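Local coordinates for Tas1 (Pseudomonas aeruginosa, PDB 6OX6), which pyrophosphorylates adenosine nucleotides to make (p)ppApp, depleting ADP and ATP in competing bacteria after export as a type VI secretion toxin, at residues 254-259 against 281-286; 290-295 against 304-309; 351-354 against 358-361. All blocks are in the same frame, centred on the assembly; numbering follows the deposited sequence.

Contact 1 of 3, residues 254-259 against 281-286; sequences GKAPAA and APIKSR. With ACT (acetate ion), chain D.
Ala256 and Ile283 carry the tight part of this contact. The methyl CB of Ala256, of helix 256-273, points at the loop 281-286, and CG1 of Ile283 meets it at 3.5 Å. Beyond CG1 the isoleucine reaches along the helix surface: its CD1 lies 3.8 Å from the backbone O of Ala256 and 4.0 Å from CA of Pro257. Pro257, which is exposed to solvent, offers its ring only loosely, with CD 4.3 Å from CG1 of Ile283, and lies on the solvent side. The contact is van der Waals packing of one branched side chain on Ala256 and Pro257.

The next residue turns its side chain elsewhere. With CG of Lys284 anti to the backbone N (chi1 -171°) and the chain bent further out, NZ leads away from helix 256-273 and forms a weak 3.0 Å hydrogen bond to O of an acetate ion, probably taken up from the crystallisation liquor, which Arg288 also binds. Helix 249-253 holds the loop through Tyr253, which packs on Ile283, hydrogen-bonds by its OH to the carbonyl O of Lys284 and makes a cation-pi contact with Arg286, and through Glu250, which forms a salt bridge with Arg286. Ser285 occupies the N-cap of helix 286-296. The arrangement is a strand-to-helix connection: the loop linking strand 277-280 to helix 286-296, seated on helix 256-273.

Contact 2 of 3, residues 290-295 against 304-309; sequences MQKINN and IKDLAR
Within the helix-loop-strand unit formed by helix 286-296 and the run into strand 308-313, Lys292 and Ile293 of the helix face Ile304 and Asp306 of the returning chain. The polar half is a salt bridge. Lys292 has CG anti to the backbone N (chi1 -178°) and stays extended to its end, which carries the ammonium across to the carboxylate. NZ sits 2.6 Å from Asp306 OD2, a short hydrogen-bonded pairing. The approach is from above the carboxylate plane, 44° out of it. OD1 of Asp306 is farther, at 3.2 Å from Lys292 NZ. A second ammonium, that of Lys284, also pairs with OD2, and one carboxylate oxygen of the buried Asp306 is thus held by two lysines.

The apolar half lies beside this bridge. Ile304 CD1 packs 4.0 Å from Lys292 CD, the isoleucine crossing the lysine's methylene chain at about a right angle. Ile304 also crosses Ile293 nearly perpendicularly: CG2 of Ile304 touches CG1 and CD1 of Ile293, at 3.8 and 3.9 Å. Ile293 gains further cover from Pro246 and from Phe249, the latter linking this small core to helix 249-253.

Toward the partner protein the surface is shared with the chain of Pa14_01140, the immunity protein of the complex: Lys305 pairs with its Glu21, and Lys292 packs on its Arg53. A helix thus packs, by isoleucines and a lysine-aspartate bridge, on the chain entering a mixed sheet, in a domain that probably shares the RelA/SpoT-like synthetase fold.

Contact 3 of 3, residues 351-354 against 358-361; sequences TMNT and IPGE
The carbonyl oxygen of Ile358 is gripped twice by one residue: Thr354 OG1 donates to it at 2.7 Å, and the backbone N of Thr354 at 3.1 Å. The hydroxyl comes within 16° of the carbonyl plane, the amide from a more tilted position at 34°. Thr354 can use both because OG1 stands between its own backbone N and carbonyl carbon (chi1 59°), next to the amide. This double hold fastens the mouth of the turn between the strands.

Further along, Met352 and Gly360 form an antiparallel hydrogen-bonded pair: Met352 N donates to Gly360 O, and Gly360 N returns the bond to Met352 O. Both run nearly straight and in the carbonyl plane. The flanking pairs, Thr351 with Glu361 and Asn353 with Pro359, are non-hydrogen-bonded. On their face Thr351 CG2 lies alongside the proline ring, 3.6 Å from Pro359 CB, and Asn353 OD1 rests 3.6 Å from Pro359 CG.

The two strands make a beta hairpin inside the mixed sheet. Glu361 bonds onward to strand 308-313 through Ala308 and Asn310, Thr351 bonds to Lys332 of strand 332-336, helix 256-273 packs against Thr354 and Ile358, and Lys305 touches Thr351 and Pro359.

Read from the N terminus, the three contacts close in series, none nesting in or crossing another. Contact 1 closes the loop made by helix 256-273 and strand 277-280, bringing the loop after strand 277-280 back to Ala256 and Pro257. Contact 2 follows directly, folding helix 286-296 onto the approach to strand 308-313, and contact 3 shuts a short hairpin turn much later. Lys284 links the first two, its N lying 2.9 Å from Leu307 O. Contacts 2 and 3 reach neighbouring strands of the sheet, while Ala259 packs against Thr354 and Ile358. Together they join helix 256-273, helix 286-296 and the ends of strands 308-313, 359-365 and 347-353.

Contact 1 of 3, residues 254-259 against 281-286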
ATOM      1  N   GLY A 254     -13.348 -17.573  -2.928  1.00 53.97           N
ATOM      2  CA  GLY A 254     -14.530 -17.929  -2.161  1.00 50.91           C
ATOM      3  C   GLY A 254     -14.392 -17.736  -0.664  1.00 55.20           C
ATOM      4  O   GLY A 254     -15.409 -17.702   0.048  1.00 49.12           O
ATOM      5  N   LYS A 255     -13.159 -17.606  -0.164  1.00 49.17           N
ATOM      6  CA  LYS A 255     -13.005 -17.289   1.247  1.00 52.33           C
ATOM      7  C   LYS A 255     -13.130 -15.798   1.528  1.00 51.03           C
ATOM      8  O   LYS A 255     -13.127 -15.398   2.700  1.00 52.35           O
ATOM      9  CB  LYS A 255     -11.663 -17.814   1.783  1.00 57.19           C
ATOM     10  CG  LYS A 255     -11.449 -19.331   1.606  1.00 62.30           C
ATOM     11  CD  LYS A 255     -10.320 -19.645   0.628  1.00 66.61           C
ATOM     12  CE  LYS A 255      -9.802 -21.076   0.783  1.00 69.18           C
ATOM     13  NZ  LYS A 255     -10.908 -22.004   1.101  1.00 71.86           N
ATOM     14  N   ALA A 256     -13.260 -14.972   0.497  1.00 52.55           N
ATOM     15  CA  ALA A 256     -13.184 -13.522   0.683  1.00 51.09           C
ATOM     16  C   ALA A 256     -14.372 -12.981   1.480  1.00 51.38           C
ATOM     17  O   ALA A 256     -14.168 -12.147   2.375  1.00 49.10           O
ATOM     18  CB  ALA A 256     -13.045 -12.829  -0.675  1.00 49.50           C
ATOM     19  N   PRO A 257     -15.620 -13.432   1.222  1.00 54.31           N
ATOM     20  CA  PRO A 257     -16.725 -13.025   2.113  1.00 51.62           C
ATOM     21  C   PRO A 257     -16.491 -13.346   3.584  1.00 50.56           C
ATOM     22  O   PRO A 257     -16.773 -12.504   4.446  1.00 49.28           O
ATOM     23  CB  PRO A 257     -17.926 -13.794   1.542  1.00 51.36           C
ATOM     24  CG  PRO A 257     -17.626 -13.932   0.102  1.00 51.89           C
ATOM     25  CD  PRO A 257     -16.130 -14.137   0.026  1.00 53.65           C
ATOM     26  N   ALA A 258     -15.978 -14.536   3.904  1.00 52.47           N
ATOM     27  CA  ALA A 258     -15.711 -14.848   5.305  1.00 54.55           C
ATOM     28  C   ALA A 258     -14.551 -14.019   5.849  1.00 56.12           C
ATOM     29  O   ALA A 258     -14.553 -13.635   7.026  1.00 57.22           O
ATOM     30  CB  ALA A 258     -15.411 -16.336   5.472  1.00 57.37           C
ATOM     31  N   ALA A 259     -13.532 -13.757   5.025  1.00 55.41           N
ATOM     32  CA  ALA A 259     -12.454 -12.893   5.502  1.00 55.71           C
ATOM     33  C   ALA A 259     -12.972 -11.480   5.737  1.00 46.24           C
ATOM     34  O   ALA A 259     -12.629 -10.842   6.744  1.00 46.08           O
ATOM     35  CB  ALA A 259     -11.291 -12.903   4.517  1.00 45.99           C
ATOM     36  N   ALA A 281     -16.001  -2.081   2.712  1.00 48.62           N
ATOM     37  CA  ALA A 281     -16.004  -2.104   1.259  1.00 58.54           C
ATOM     38  C   ALA A 281     -16.390  -3.502   0.808  1.00 56.43           C
ATOM     39  O   ALA A 281     -16.208  -4.464   1.556  1.00 53.33           O
ATOM     40  CB  ALA A 281     -14.623  -1.735   0.696  1.00 55.13           C
ATOM     41  N   PRO A 282     -16.913  -3.650  -0.408  1.00 56.34           N
ATOM     42  CA  PRO A 282     -17.198  -4.995  -0.920  1.00 55.90           C
ATOM     43  C   PRO A 282     -15.908  -5.716  -1.298  1.00 53.64           C
ATOM     44  O   PRO A 282     -14.815  -5.141  -1.338  1.00 47.91           O
ATOM     45  CB  PRO A 282     -18.071  -4.734  -2.151  1.00 53.77           C
ATOM     46  CG  PRO A 282     -17.619  -3.380  -2.629  1.00 54.15           C
ATOM     47  CD  PRO A 282     -17.286  -2.602  -1.380  1.00 55.24           C
ATOM     48  N   ILE A 283     -16.065  -7.008  -1.584  1.00 49.85           N
ATOM     49  CA  ILE A 283     -14.962  -7.846  -2.032  1.00 60.42           C
ATOM     50  C   ILE A 283     -14.409  -7.294  -3.340  1.00 52.03           C
ATOM     51  O   ILE A 283     -15.156  -6.767  -4.170  1.00 49.83           O
ATOM     52  CB  ILE A 283     -15.471  -9.296  -2.163  1.00 64.29           C
ATOM     53  CG1 ILE A 283     -15.229 -10.065  -0.870  1.00 67.96           C
ATOM     54  CG2 ILE A 283     -14.862 -10.032  -3.335  1.00 64.96           C
ATOM     55  CD1 ILE A 283     -16.054  -9.572   0.293  1.00 70.04           C
ATOM     56  N   LYS A 284     -13.090  -7.376  -3.520  1.00 48.41           N
ATOM     57  CA  LYS A 284     -12.494  -6.895  -4.763  1.00 52.32           C
ATOM     58  C   LYS A 284     -13.183  -7.551  -5.953  1.00 58.34           C
ATOM     59  O   LYS A 284     -13.469  -8.748  -5.933  1.00 47.55           O
ATOM     60  CB  LYS A 284     -10.994  -7.197  -4.797  1.00 50.02           C
ATOM     61  CG  LYS A 284     -10.258  -6.531  -5.952  1.00 51.08           C
ATOM     62  CD  LYS A 284      -8.742  -6.600  -5.787  1.00 52.05           C
ATOM     63  CE  LYS A 284      -8.152  -5.190  -5.708  1.00 58.51           C
ATOM     64  NZ  LYS A 284      -8.746  -4.373  -4.598  1.00 63.00           N
ATOM     65  N   SER A 285     -13.461  -6.764  -6.992  1.00 47.47           N
ATOM     66  CA  SER A 285     -14.143  -7.323  -8.154  1.00 52.66           C
ATOM     67  C   SER A 285     -13.274  -8.375  -8.822  1.00 51.27           C
ATOM     68  O   SER A 285     -12.038  -8.311  -8.779  1.00 46.71           O
ATOM     69  CB  SER A 285     -14.497  -6.233  -9.172  1.00 56.35           C
ATOM     70  OG  SER A 285     -13.474  -6.089 -10.162  1.00 55.37           O
ATOM     71  N   ARG A 286     -13.948  -9.327  -9.476  1.00 50.57           N
ATOM     72  CA  ARG A 286     -13.293 -10.496 -10.052  1.00 50.38           C
ATOM     73  C   ARG A 286     -12.189 -10.108 -11.034  1.00 49.17           C
ATOM     74  O   ARG A 286     -11.039 -10.538 -10.887  1.00 47.54           O
ATOM     75  CB  ARG A 286     -14.336 -11.390 -10.737  1.00 53.07           C
ATOM     76  CG  ARG A 286     -13.755 -12.655 -11.407  1.00 56.78           C
ATOM     77  CD  ARG A 286     -14.857 -13.695 -11.792  1.00 64.48           C
ATOM     78  NE  ARG A 286     -14.803 -14.854 -10.907  1.00 64.93           N
ATOM     79  CZ  ARG A 286     -15.670 -15.072  -9.923  1.00 64.11           C
ATOM     80  NH1 ARG A 286     -16.665 -14.211  -9.728  1.00 67.34           N
ATOM     81  NH2 ARG A 286     -15.550 -16.138  -9.140  1.00 60.61           N
TER
HETATM   82  C   ACT D 502     -10.892  -2.252  -6.010  1.00 53.88           C
HETATM   83  O   ACT D 502      -9.901  -2.598  -6.717  1.00 54.78           O
HETATM   84  OXT ACT D 502     -10.890  -1.553  -4.969  1.00 53.70           O
HETATM   85  CH3 ACT D 502     -12.307  -2.771  -6.505  1.00 52.83           C

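Contact 2 of 3, residues 290-295 against 304-309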
HETATM    1  N   MSE A 290      -8.174 -10.642 -10.476  1.00 43.54           N
HETATM    2  CA  MSE A 290      -7.364 -11.456 -11.361  1.00 47.92           C
HETATM    3  C   MSE A 290      -6.227 -10.712 -12.013  1.00 46.57           C
HETATM    4  O   MSE A 290      -5.118 -11.245 -12.098  1.00 46.02           O
HETATM    5  CB  MSE A 290      -8.222 -12.128 -12.455  1.00 45.95           C
HETATM    6  CG  MSE A 290      -9.101 -13.252 -11.933  1.00 48.61           C
HETATM    7 SE   MSE A 290     -10.566 -13.701 -13.105  0.45 52.42          SE
HETATM    8  CE  MSE A 290      -9.566 -13.942 -14.746  1.00 50.60           C
ATOM      9  N   GLN A 291      -6.487  -9.480 -12.438  1.00 42.57           N
ATOM     10  CA  GLN A 291      -5.464  -8.653 -13.063  1.00 45.06           C
ATOM     11  C   GLN A 291      -4.358  -8.344 -12.059  1.00 40.94           C
ATOM     12  O   GLN A 291      -3.176  -8.348 -12.406  1.00 39.14           O
ATOM     13  CB  GLN A 291      -6.072  -7.355 -13.595  1.00 53.41           C
ATOM     14  CG  GLN A 291      -6.701  -7.485 -14.973  1.00 69.90           C
ATOM     15  CD  GLN A 291      -5.753  -8.083 -15.993  1.00 80.62           C
ATOM     16  OE1 GLN A 291      -5.042  -9.046 -15.706  1.00 83.98           O
ATOM     17  NE2 GLN A 291      -5.738  -7.513 -17.192  1.00 83.02           N
ATOM     18  N   LYS A 292      -4.744  -8.076 -10.814  1.00 39.23           N
ATOM     19  CA  LYS A 292      -3.767  -7.773  -9.763  1.00 37.97           C
ATOM     20  C   LYS A 292      -2.953  -9.010  -9.385  1.00 37.22           C
ATOM     21  O   LYS A 292      -1.731  -8.925  -9.183  1.00 38.99           O
ATOM     22  CB  LYS A 292      -4.484  -7.197  -8.544  1.00 39.51           C
ATOM     23  CG  LYS A 292      -3.566  -6.791  -7.414  1.00 40.59           C
ATOM     24  CD  LYS A 292      -4.326  -5.981  -6.381  1.00 46.43           C
ATOM     25  CE  LYS A 292      -3.386  -5.294  -5.398  1.00 49.50           C
ATOM     26  NZ  LYS A 292      -4.156  -4.413  -4.479  1.00 52.19           N
ATOM     27  N   ILE A 293      -3.601 -10.172  -9.293  1.00 38.12           N
ATOM     28  CA  ILE A 293      -2.861 -11.414  -9.051  1.00 38.58           C
ATOM     29  C   ILE A 293      -1.857 -11.669 -10.163  1.00 38.14           C
ATOM     30  O   ILE A 293      -0.708 -12.052  -9.905  1.00 37.56           O
ATOM     31  CB  ILE A 293      -3.828 -12.600  -8.918  1.00 39.44           C
ATOM     32  CG1 ILE A 293      -4.538 -12.520  -7.568  1.00 43.87           C
ATOM     33  CG2 ILE A 293      -3.062 -13.938  -9.129  1.00 39.89           C
ATOM     34  CD1 ILE A 293      -5.865 -13.333  -7.520  1.00 41.06           C
ATOM     35  N   ASN A 294      -2.289 -11.507 -11.420  1.00 39.10           N
ATOM     36  CA  ASN A 294      -1.403 -11.779 -12.546  1.00 39.43           C
ATOM     37  C   ASN A 294      -0.259 -10.769 -12.647  1.00 49.26           C
ATOM     38  O   ASN A 294       0.867 -11.148 -12.996  1.00 45.63           O
ATOM     39  CB  ASN A 294      -2.200 -11.799 -13.854  1.00 40.95           C
ATOM     40  CG  ASN A 294      -3.160 -12.990 -13.941  1.00 42.42           C
ATOM     41  OD1 ASN A 294      -2.944 -14.023 -13.315  1.00 45.41           O
ATOM     42  ND2 ASN A 294      -4.224 -12.837 -14.735  1.00 43.88           N
ATOM     43  N   ASN A 295      -0.523  -9.480 -12.375  1.00 37.75           N
ATOM     44  CA  ASN A 295       0.486  -8.439 -12.559  1.00 41.47           C
ATOM     45  C   ASN A 295       1.389  -8.260 -11.343  1.00 41.98           C
ATOM     46  O   ASN A 295       2.616  -8.283 -11.474  1.00 40.81           O
ATOM     47  CB  ASN A 295      -0.170  -7.098 -12.878  1.00 43.19           C
ATOM     48  CG  ASN A 295      -0.745  -7.063 -14.267  1.00 51.97           C
ATOM     49  OD1 ASN A 295      -0.153  -7.591 -15.215  1.00 54.07           O
ATOM     50  ND2 ASN A 295      -1.924  -6.471 -14.395  1.00 53.39           N
ATOM     51  N   ILE A 304      -2.342 -12.408  -2.910  1.00 37.09           N
ATOM     52  CA  ILE A 304      -3.086 -11.152  -2.883  1.00 35.25           C
ATOM     53  C   ILE A 304      -3.682 -10.951  -1.497  1.00 34.84           C
ATOM     54  O   ILE A 304      -4.222 -11.884  -0.885  1.00 32.99           O
ATOM     55  CB  ILE A 304      -4.171 -11.123  -3.976  1.00 34.98           C
ATOM     56  CG1 ILE A 304      -4.885  -9.771  -3.966  1.00 32.48           C
ATOM     57  CG2 ILE A 304      -5.179 -12.252  -3.785  1.00 34.69           C
ATOM     58  CD1 ILE A 304      -5.765  -9.540  -5.215  1.00 40.84           C
ATOM     59  N   LYS A 305      -3.605  -9.718  -0.994  1.00 31.20           N
ATOM     60  CA  LYS A 305      -3.908  -9.454   0.404  1.00 35.70           C
ATOM     61  C   LYS A 305      -5.086  -8.508   0.620  1.00 35.54           C
ATOM     62  O   LYS A 305      -5.473  -8.282   1.777  1.00 34.27           O
ATOM     63  CB  LYS A 305      -2.655  -8.904   1.101  1.00 38.41           C
ATOM     64  CG  LYS A 305      -1.421  -9.786   0.848  1.00 44.08           C
ATOM     65  CD  LYS A 305      -0.172  -9.290   1.585  1.00 47.72           C
ATOM     66  CE  LYS A 305       1.040 -10.206   1.329  1.00 44.01           C
ATOM     67  NZ  LYS A 305       1.424 -10.264  -0.131  1.00 37.98           N
ATOM     68  N   ASP A 306      -5.685  -7.965  -0.440  1.00 31.65           N
ATOM     69  CA  ASP A 306      -6.741  -6.973  -0.278  1.00 36.47           C
ATOM     70  C   ASP A 306      -8.029  -7.399  -0.965  1.00 39.51           C
ATOM     71  O   ASP A 306      -8.842  -6.556  -1.344  1.00 41.23           O
ATOM     72  CB  ASP A 306      -6.291  -5.603  -0.787  1.00 40.58           C
ATOM     73  CG  ASP A 306      -6.120  -5.557  -2.311  1.00 46.25           C
ATOM     74  OD1 ASP A 306      -5.877  -6.627  -2.934  1.00 45.32           O
ATOM     75  OD2 ASP A 306      -6.202  -4.435  -2.883  1.00 49.67           O
ATOM     76  N   LEU A 307      -8.241  -8.706  -1.123  1.00 42.47           N
ATOM     77  CA  LEU A 307      -9.555  -9.165  -1.562  1.00 41.67           C
ATOM     78  C   LEU A 307     -10.642  -8.648  -0.624  1.00 40.46           C
ATOM     79  O   LEU A 307     -11.662  -8.102  -1.067  1.00 41.46           O
ATOM     80  CB  LEU A 307      -9.568 -10.695  -1.657  1.00 40.07           C
ATOM     81  CG  LEU A 307      -8.788 -11.219  -2.867  1.00 36.04           C
ATOM     82  CD1 LEU A 307      -8.762 -12.735  -2.857  1.00 37.19           C
ATOM     83  CD2 LEU A 307      -9.403 -10.692  -4.176  1.00 36.44           C
ATOM     84  N   ALA A 308     -10.420  -8.782   0.674  1.00 38.00           N
ATOM     85  CA  ALA A 308     -11.232  -8.155   1.703  1.00 37.38           C
ATOM     86  C   ALA A 308     -10.442  -6.997   2.287  1.00 37.96           C
ATOM     87  O   ALA A 308      -9.237  -7.129   2.560  1.00 36.39           O
ATOM     88  CB  ALA A 308     -11.589  -9.159   2.807  1.00 37.45           C
ATOM     89  N   ARG A 309     -11.111  -5.866   2.490  1.00 35.92           N
ATOM     90  CA  ARG A 309     -10.378  -4.722   3.005  1.00 36.76           C
ATOM     91  C   ARG A 309     -11.335  -3.747   3.660  1.00 40.10           C
ATOM     92  O   ARG A 309     -12.517  -3.699   3.321  1.00 41.16           O
ATOM     93  CB  ARG A 309      -9.589  -4.037   1.888  1.00 36.02           C
ATOM     94  CG  ARG A 309     -10.444  -3.463   0.790  1.00 40.66           C
ATOM     95  CD  ARG A 309      -9.607  -2.523  -0.059  1.00 50.70           C
ATOM     96  NE  ARG A 309     -10.442  -1.787  -0.996  1.00 60.06           N
ATOM     97  CZ  ARG A 309     -11.136  -0.697  -0.677  1.00 61.86           C
ATOM     98  NH1 ARG A 309     -11.070  -0.194   0.557  1.00 61.44           N
ATOM     99  NH2 ARG A 309     -11.890  -0.107  -1.595  1.00 62.98           N
TER

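Contact 3 of 3, residues 351-354 against 358-361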
ATOM      1  N   THR A 351      -2.031  -6.188   7.426  1.00 31.85           N
ATOM      2  CA  THR A 351      -2.518  -7.382   6.763  1.00 32.84           C
ATOM      3  C   THR A 351      -2.854  -8.389   7.836  1.00 38.94           C
ATOM      4  O   THR A 351      -2.008  -8.690   8.689  1.00 41.20           O
ATOM      5  CB  THR A 351      -1.461  -7.969   5.822  1.00 38.66           C
ATOM      6  OG1 THR A 351      -1.056  -6.966   4.889  1.00 38.79           O
ATOM      7  CG2 THR A 351      -2.017  -9.187   5.079  1.00 38.79           C
HETATM    8  N   MSE A 352      -4.050  -8.959   7.779  1.00 40.61           N
HETATM    9  CA  MSE A 352      -4.447  -9.945   8.757  1.00 44.39           C
HETATM   10  C   MSE A 352      -4.739 -11.268   8.123  1.00 44.30           C
HETATM   11  O   MSE A 352      -5.506 -11.324   7.146  1.00 43.68           O
HETATM   12  CB  MSE A 352      -5.744  -9.509   9.418  1.00 50.24           C
HETATM   13  CG  MSE A 352      -5.524  -8.415  10.446  1.00 52.59           C
HETATM   14 SE   MSE A 352      -6.251  -9.003  12.176  0.43 58.82          SE
HETATM   15  CE  MSE A 352      -5.397 -10.775  12.192  1.00 62.08           C
ATOM     16  N   ASN A 353      -4.131 -12.334   8.629  1.00 46.51           N
ATOM     17  CA  ASN A 353      -4.440 -13.672   8.130  1.00 52.61           C
ATOM     18  C   ASN A 353      -5.683 -14.169   8.862  1.00 54.37           C
ATOM     19  O   ASN A 353      -5.627 -14.490  10.051  1.00 55.85           O
ATOM     20  CB  ASN A 353      -3.262 -14.620   8.327  1.00 60.87           C
ATOM     21  CG  ASN A 353      -2.123 -14.361   7.347  1.00 66.49           C
ATOM     22  OD1 ASN A 353      -2.331 -13.757   6.296  1.00 67.38           O
ATOM     23  ND2 ASN A 353      -0.918 -14.840   7.677  1.00 68.37           N
ATOM     24  N   THR A 354      -6.811 -14.221   8.165  1.00 54.61           N
ATOM     25  CA  THR A 354      -8.073 -14.522   8.820  1.00 53.15           C
ATOM     26  C   THR A 354      -8.307 -16.020   8.892  1.00 56.64           C
ATOM     27  O   THR A 354      -7.733 -16.803   8.131  1.00 58.23           O
ATOM     28  CB  THR A 354      -9.238 -13.906   8.070  1.00 47.62           C
ATOM     29  OG1 THR A 354      -9.248 -14.431   6.737  1.00 45.84           O
ATOM     30  CG2 THR A 354      -9.067 -12.397   7.994  1.00 46.48           C
ATOM     31  N   ILE A 358      -7.318 -16.625   4.160  1.00 53.95           N
ATOM     32  CA  ILE A 358      -6.776 -15.616   3.250  1.00 49.85           C
ATOM     33  C   ILE A 358      -6.542 -14.337   4.035  1.00 43.02           C
ATOM     34  O   ILE A 358      -7.110 -14.131   5.122  1.00 42.31           O
ATOM     35  CB  ILE A 358      -7.714 -15.347   2.051  1.00 50.33           C
ATOM     36  CG1 ILE A 358      -9.000 -14.690   2.525  1.00 48.27           C
ATOM     37  CG2 ILE A 358      -7.918 -16.607   1.209  1.00 45.33           C
ATOM     38  CD1 ILE A 358      -9.515 -13.683   1.545  1.00 50.57           C
ATOM     39  N   PRO A 359      -5.694 -13.459   3.519  1.00 41.64           N
ATOM     40  CA  PRO A 359      -5.405 -12.213   4.233  1.00 46.53           C
ATOM     41  C   PRO A 359      -6.504 -11.173   4.060  1.00 42.82           C
ATOM     42  O   PRO A 359      -7.194 -11.104   3.038  1.00 40.88           O
ATOM     43  CB  PRO A 359      -4.077 -11.740   3.616  1.00 42.45           C
ATOM     44  CG  PRO A 359      -3.487 -12.967   2.973  1.00 45.21           C
ATOM     45  CD  PRO A 359      -4.689 -13.765   2.495  1.00 46.02           C
ATOM     46  N   GLY A 360      -6.699 -10.390   5.113  1.00 42.89           N
ATOM     47  CA  GLY A 360      -7.527  -9.204   5.048  1.00 44.35           C
ATOM     48  C   GLY A 360      -6.652  -7.981   5.249  1.00 36.51           C
ATOM     49  O   GLY A 360      -5.637  -8.043   5.941  1.00 38.16           O
ATOM     50  N   GLU A 361      -7.045  -6.879   4.627  1.00 35.79           N
ATOM     51  CA  GLU A 361      -6.334  -5.604   4.730  1.00 40.32           C
ATOM     52  C   GLU A 361      -7.127  -4.633   5.595  1.00 37.10           C
ATOM     53  O   GLU A 361      -8.301  -4.382   5.324  1.00 34.63           O
ATOM     54  CB  GLU A 361      -6.114  -4.969   3.354  1.00 41.28           C
ATOM     55  CG  GLU A 361      -5.662  -3.505   3.441  1.00 44.98           C
ATOM     56  CD  GLU A 361      -5.573  -2.787   2.079  1.00 53.00           C
ATOM     57  OE1 GLU A 361      -6.581  -2.160   1.636  1.00 57.55           O
ATOM     58  OE2 GLU A 361      -4.485  -2.836   1.456  1.00 54.03           O
TER